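Local coordinates for ribonuclease VapC (Klebsiella pneumoniae, PDB 7BY3), which probably acts as the toxic component of a toxin-antitoxin system, a magnesium-dependent ribonuclease of the PIN-domain family that cleaves RNA, at residues T10-D15 with K24-A29; D15-R20 with R58-T63. One frame throughout, in Å; residues are numbered along the deposited sequence.

How the contacts relate
Helix 10-17 is common to both contacts: near its start it packs against helix 21-28 in contact 1, and its last turn meets helix 54-61 in contact 2. The contacts share Asp-15 in sequence, their centres are 8 Å apart, and their apolar side chains touch. Leu-27 CD1 of contact 1 is 3.5 Å from Leu-16 CD2, and Leu-13 CD1 is 3.6 Å from Leu-61 CD2 of contact 2. Contact 1 is the nearer to the predicted magnesium site: the side chain of Ile-12 is about 5 Å from that of Asp-9 and about 11 Å from that of Asp-90, whereas Leu-61 of contact 2 is about 12 Å from Asp-9, side chain to side chain.

Contact 1: residues T10-D15 with K24-A29; sequences TNILID and KQALEA
With chi1 at -64°, Ile-12 sets its CG2 methyl opposite the backbone N and rests it on the methyl of Ala-26, while CG1 swings back beside that N. Leu-13, one residue on, starts out from the far flank of its helix, but a chi1 of -78° swings its branch round, and with CD1 extended it is the other methyl, CD2, that faces Leu-27. These are the first two helices of the PIN domain: helix 10-17, which follows strand 6-8 and the predicted magnesium ligand Asp-9, and helix 21-28, reached through a short turn. The contact between them is wholly apolar and buried. Ile-12 CG2 sits 4.2 Å from Ala-26 CB, and the small alanine lets the two backbones come close, with 7.7 Å between Ile-12 CA and Ala-26 CA. Leu-27 reaches in alongside: Leu-27 CD1 is 4.3 Å from Leu-13 CD2, methyl against methyl, and Leu-27 CG lies 4.5 Å from Ile-12 CG2. Tyr-122 packs on both Ile-12 and Ala-26, and its hydroxyl bonds to Asp-15 OD2, which also forms a salt bridge with Arg-107; the buried carboxylate thus has a charged and a neutral partner. A chain of another protein, probably the antitoxin, packs on Thr-10, Asn-11 and Ile-14 of the same helix. On the flank of helix 21-28 away from helix 10-17, Lys-24 and Glu-28 pair one turn apart: Lys-24 NZ lies 3.1 Å from Glu-28 OE2, meeting it on the syn side, 32° out of the carboxylate plane.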
loop_
_atom_site.group_PDB
_atom_site.type_symbol
_atom_site.label_atom_id
_atom_site.label_comp_id
_atom_site.label_asym_id
_atom_site.label_seq_id
_atom_site.Cartn_x
_atom_site.Cartn_y
_atom_site.Cartn_z
ATOM N N THR B 10 2.801 6.741 12.102
ATOM C CA THR B 10 3.734 5.725 12.582
ATOM C C THR B 10 4.566 6.162 13.790
ATOM O O THR B 10 4.779 5.380 14.716
ATOM C CB THR B 10 4.698 5.295 11.454
ATOM O OG1 THR B 10 3.946 4.971 10.277
ATOM C CG2 THR B 10 5.518 4.085 11.876
ATOM N N ASN B 11 5.027 7.410 13.782
ATOM C CA ASN B 11 5.928 7.898 14.824
ATOM C C ASN B 11 5.314 7.876 16.226
ATOM O O ASN B 11 6.030 7.768 17.222
ATOM C CB ASN B 11 6.407 9.316 14.490
ATOM C CG ASN B 11 5.261 10.279 14.226
ATOM O OD1 ASN B 11 4.886 10.517 13.079
ATOM N ND2 ASN B 11 4.703 10.838 15.292
ATOM N N ILE B 12 3.991 7.977 16.303
ATOM C CA ILE B 12 3.305 7.975 17.589
ATOM C C ILE B 12 3.241 6.572 18.176
ATOM O O ILE B 12 3.492 6.377 19.365
ATOM C CB ILE B 12 1.887 8.545 17.467
ATOM C CG1 ILE B 12 1.957 10.010 17.048
ATOM C CG2 ILE B 12 1.138 8.413 18.782
ATOM C CD1 ILE B 12 0.621 10.669 16.970
ATOM N N LEU B 13 2.906 5.596 17.337
ATOM C CA LEU B 13 2.878 4.200 17.762
ATOM C C LEU B 13 4.262 3.747 18.217
ATOM O O LEU B 13 4.397 3.073 19.239
ATOM C CB LEU B 13 2.369 3.300 16.634
ATOM C CG LEU B 13 0.859 3.264 16.393
ATOM C CD1 LEU B 13 0.532 2.278 15.292
ATOM C CD2 LEU B 13 0.121 2.893 17.662
ATOM N N ILE B 14 5.285 4.125 17.455
ATOM C CA ILE B 14 6.668 3.828 17.810
ATOM C C ILE B 14 7.017 4.422 19.170
ATOM O O ILE B 14 7.615 3.754 20.014
ATOM C CB ILE B 14 7.651 4.365 16.748
ATOM C CG1 ILE B 14 7.459 3.627 15.424
ATOM C CG2 ILE B 14 9.088 4.213 17.219
ATOM C CD1 ILE B 14 7.714 2.139 15.517
ATOM N N ASP B 15 6.629 5.676 19.377
ATOM C CA ASP B 15 6.834 6.354 20.651
ATOM C C ASP B 15 6.204 5.587 21.802
ATOM O O ASP B 15 6.805 5.440 22.864
ATOM C CB ASP B 15 6.259 7.768 20.606
ATOM C CG ASP B 15 7.316 8.822 20.371
ATOM O OD1 ASP B 15 8.511 8.470 20.308
ATOM O OD2 ASP B 15 6.949 10.007 20.246
ATOM N N LYS B 24 1.111 7.711 24.964
ATOM C CA LYS B 24 -0.022 7.216 25.736
ATOM C C LYS B 24 -1.076 8.313 25.867
ATOM O O LYS B 24 -2.271 8.055 25.747
ATOM C CB LYS B 24 0.441 6.735 27.117
ATOM C CG LYS B 24 -0.678 6.376 28.088
ATOM C CD LYS B 24 -0.132 5.617 29.293
ATOM C CE LYS B 24 -1.185 5.437 30.381
ATOM N NZ LYS B 24 -1.611 6.731 30.986
ATOM N N GLN B 25 -0.621 9.543 26.089
ATOM C CA GLN B 25 -1.517 10.688 26.205
ATOM C C GLN B 25 -2.100 11.089 24.858
ATOM O O GLN B 25 -3.186 11.661 24.791
ATOM C CB GLN B 25 -0.783 11.875 26.823
ATOM C CG GLN B 25 -0.393 11.657 28.266
ATOM C CD GLN B 25 0.263 12.871 28.880
ATOM O OE1 GLN B 25 0.674 13.795 28.179
ATOM N NE2 GLN B 25 0.367 12.876 30.201
ATOM N N ALA B 26 -1.371 10.799 23.787
ATOM C CA ALA B 26 -1.849 11.098 22.444
ATOM C C ALA B 26 -2.932 10.106 22.034
ATOM O O ALA B 26 -3.908 10.470 21.379
ATOM C CB ALA B 26 -0.698 11.074 21.452
ATOM N N LEU B 27 -2.754 8.851 22.429
ATOM C CA LEU B 27 -3.696 7.798 22.074
ATOM C C LEU B 27 -4.944 7.810 22.954
ATOM O O LEU B 27 -6.001 7.340 22.539
ATOM C CB LEU B 27 -3.009 6.436 22.149
ATOM C CG LEU B 27 -2.118 6.108 20.950
ATOM C CD1 LEU B 27 -1.263 4.897 21.238
ATOM C CD2 LEU B 27 -2.964 5.875 19.711
ATOM N N GLU B 28 -4.819 8.340 24.167
ATOM C CA GLU B 28 -5.966 8.474 25.061
ATOM C C GLU B 28 -6.799 9.705 24.727
ATOM O O GLU B 28 -7.974 9.780 25.075
ATOM C CB GLU B 28 -5.517 8.548 26.522
ATOM C CG GLU B 28 -4.963 7.251 27.078
ATOM C CD GLU B 28 -4.511 7.386 28.518
ATOM O OE1 GLU B 28 -4.687 8.477 29.099
ATOM O OE2 GLU B 28 -3.976 6.401 29.069
ATOM N N ALA B 29 -6.184 10.659 24.038
ATOM C CA ALA B 29 -6.815 11.944 23.757
ATOM C C ALA B 29 -7.920 11.843 22.714
ATOM O O ALA B 29 -8.605 12.823 22.432
ATOM C CB ALA B 29 -5.773 12.948 23.310
#

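Contact 2: residues D15-R20 with R58-T63; sequences DLFSGR and RMALST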
loop_
_atom_site.group_PDB
_atom_site.type_symbol
_atom_site.label_atom_id
_atom_site.label_comp_id
_atom_site.label_asym_id
_atom_site.label_seq_id
_atom_site.Cartn_x
_atom_site.Cartn_y
_atom_site.Cartn_z
ATOM N N ASP B 15 6.629 5.676 19.377
ATOM C CA ASP B 15 6.834 6.354 20.651
ATOM C C ASP B 15 6.204 5.587 21.802
ATOM O O ASP B 15 6.805 5.440 22.864
ATOM C CB ASP B 15 6.259 7.768 20.606
ATOM C CG ASP B 15 7.316 8.822 20.371
ATOM O OD1 ASP B 15 8.511 8.470 20.308
ATOM O OD2 ASP B 15 6.949 10.007 20.246
ATOM N N LEU B 16 4.987 5.101 21.581
ATOM C CA LEU B 16 4.258 4.362 22.602
ATOM C C LEU B 16 4.975 3.079 22.995
ATOM O O LEU B 16 5.230 2.841 24.174
ATOM C CB LEU B 16 2.845 4.030 22.124
ATOM C CG LEU B 16 2.084 3.103 23.071
ATOM C CD1 LEU B 16 1.566 3.874 24.277
ATOM C CD2 LEU B 16 0.958 2.395 22.345
ATOM N N PHE B 17 5.293 2.254 22.001
ATOM C CA PHE B 17 5.958 0.980 22.251
ATOM C C PHE B 17 7.337 1.185 22.867
ATOM O O PHE B 17 7.822 0.339 23.615
ATOM C CB PHE B 17 6.075 0.167 20.961
ATOM C CG PHE B 17 4.764 -0.358 20.457
ATOM C CD1 PHE B 17 4.002 -1.213 21.235
ATOM C CD2 PHE B 17 4.296 -0.005 19.202
ATOM C CE1 PHE B 17 2.794 -1.700 20.773
ATOM C CE2 PHE B 17 3.089 -0.487 18.735
ATOM C CZ PHE B 17 2.337 -1.337 19.521
ATOM N N SER B 18 7.953 2.321 22.559
ATOM C CA SER B 18 9.268 2.644 23.096
ATOM C C SER B 18 9.156 3.226 24.502
ATOM O O SER B 18 10.162 3.522 25.144
ATOM C CB SER B 18 10.001 3.620 22.174
ATOM O OG SER B 18 10.221 3.041 20.899
ATOM N N GLY B 19 7.924 3.383 24.978
ATOM C CA GLY B 19 7.687 3.775 26.355
ATOM C C GLY B 19 7.553 5.256 26.647
ATOM O O GLY B 19 7.815 5.689 27.767
ATOM N N ARG B 20 7.160 6.042 25.649
ATOM C CA ARG B 20 6.919 7.465 25.864
ATOM C C ARG B 20 5.489 7.729 26.332
ATOM O O ARG B 20 4.530 7.440 25.618
ATOM C CB ARG B 20 7.201 8.257 24.587
ATOM C CG ARG B 20 8.606 8.079 24.046
ATOM C CD ARG B 20 9.207 9.419 23.660
ATOM N NE ARG B 20 10.492 9.274 22.985
ATOM C CZ ARG B 20 11.291 10.290 22.673
ATOM N NH1 ARG B 20 10.942 11.532 22.981
ATOM N NH2 ARG B 20 12.443 10.062 22.057
ATOM N N ARG B 58 1.557 -7.152 17.478
ATOM C CA ARG B 58 0.473 -7.547 16.589
ATOM C C ARG B 58 -0.860 -7.589 17.341
ATOM O O ARG B 58 -1.910 -7.273 16.780
ATOM C CB ARG B 58 0.793 -8.903 15.953
ATOM C CG ARG B 58 -0.374 -9.595 15.268
ATOM C CD ARG B 58 0.091 -10.549 14.168
ATOM N NE ARG B 58 1.473 -10.999 14.332
ATOM C CZ ARG B 58 1.865 -11.958 15.169
ATOM N NH1 ARG B 58 0.981 -12.576 15.939
ATOM N NH2 ARG B 58 3.145 -12.293 15.239
ATOM N N MET B 59 -0.805 -7.960 18.617
ATOM C CA MET B 59 -1.987 -7.953 19.475
ATOM C C MET B 59 -2.509 -6.539 19.702
ATOM O O MET B 59 -3.708 -6.288 19.602
ATOM C CB MET B 59 -1.681 -8.612 20.821
ATOM C CG MET B 59 -1.716 -10.133 20.795
ATOM S SD MET B 59 -1.291 -10.868 22.386
ATOM C CE MET B 59 -1.419 -12.611 22.001
ATOM N N ALA B 60 -1.600 -5.619 20.010
ATOM C CA ALA B 60 -1.976 -4.238 20.285
ATOM C C ALA B 60 -2.460 -3.525 19.026
ATOM O O ALA B 60 -3.409 -2.742 19.074
ATOM C CB ALA B 60 -0.807 -3.489 20.899
ATOM N N LEU B 61 -1.809 -3.801 17.901
ATOM C CA LEU B 61 -2.140 -3.143 16.642
ATOM C C LEU B 61 -3.506 -3.555 16.103
ATOM O O LEU B 61 -4.163 -2.782 15.407
ATOM C CB LEU B 61 -1.067 -3.432 15.592
ATOM C CG LEU B 61 0.291 -2.766 15.818
ATOM C CD1 LEU B 61 1.233 -3.059 14.663
ATOM C CD2 LEU B 61 0.124 -1.270 16.006
ATOM N N SER B 62 -3.933 -4.770 16.432
ATOM C CA SER B 62 -5.193 -5.304 15.922
ATOM C C SER B 62 -6.407 -4.636 16.566
ATOM O O SER B 62 -7.543 -4.865 16.150
ATOM C CB SER B 62 -5.252 -6.817 16.136
ATOM O OG SER B 62 -5.204 -7.142 17.513
ATOM N N THR B 63 -6.160 -3.813 17.580
ATOM C CA THR B 63 -7.220 -3.060 18.242
ATOM C C THR B 63 -7.502 -1.757 17.497
ATOM O O THR B 63 -8.436 -1.027 17.827
ATOM C CB THR B 63 -6.859 -2.740 19.702
ATOM O OG1 THR B 63 -5.809 -1.766 19.734
ATOM C CG2 THR B 63 -6.401 -3.999 20.424
#
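Phe-17 drives its ring edge-on into helix 54-61, between Ala-60 and Leu-61. A chi1 of -70° lays CG beside the backbone N, and from CB the ring heads straight across. CB itself is still 7.8 Å from Ala-60 CB, and CG and the two CD atoms also stop short of the other helix. At the next atoms the ring divides its neighbours: CE1 comes to 4.0 Å from Ala-60 CB, and CE2 to 4.1 Å from Leu-61 CD2. CZ, the tip, sits between them, 4.1 Å from Ala-60 CB and nearly as close to the leucine methyl. Both methyls lie near the ring plane, so this helix meets the edge of the ring and not a face, and the ring stacks with a residue of another protein's chain. In this PIN domain the contact ties the end of the first helix to helix 54-61, with Val-44 of helix 38-50 touching both Phe-17 and Leu-61. Just past Phe-17 the helix closes in a Schellman motif: Gly-19, at positive phi, gives its N to Leu-16 O, and Arg-20 N reaches back 2.9 Å to Asp-15 O. Two hydroxyls of 58-63 bond back to carbonyls of the preceding turn. Ser-62 OG donates to Met-59 O from above the carbonyl plane; Thr-63 OG1 donates to Ala-60 O at 2.7 Å, in the carbonyl plane and with a C=O...donor angle of 159°.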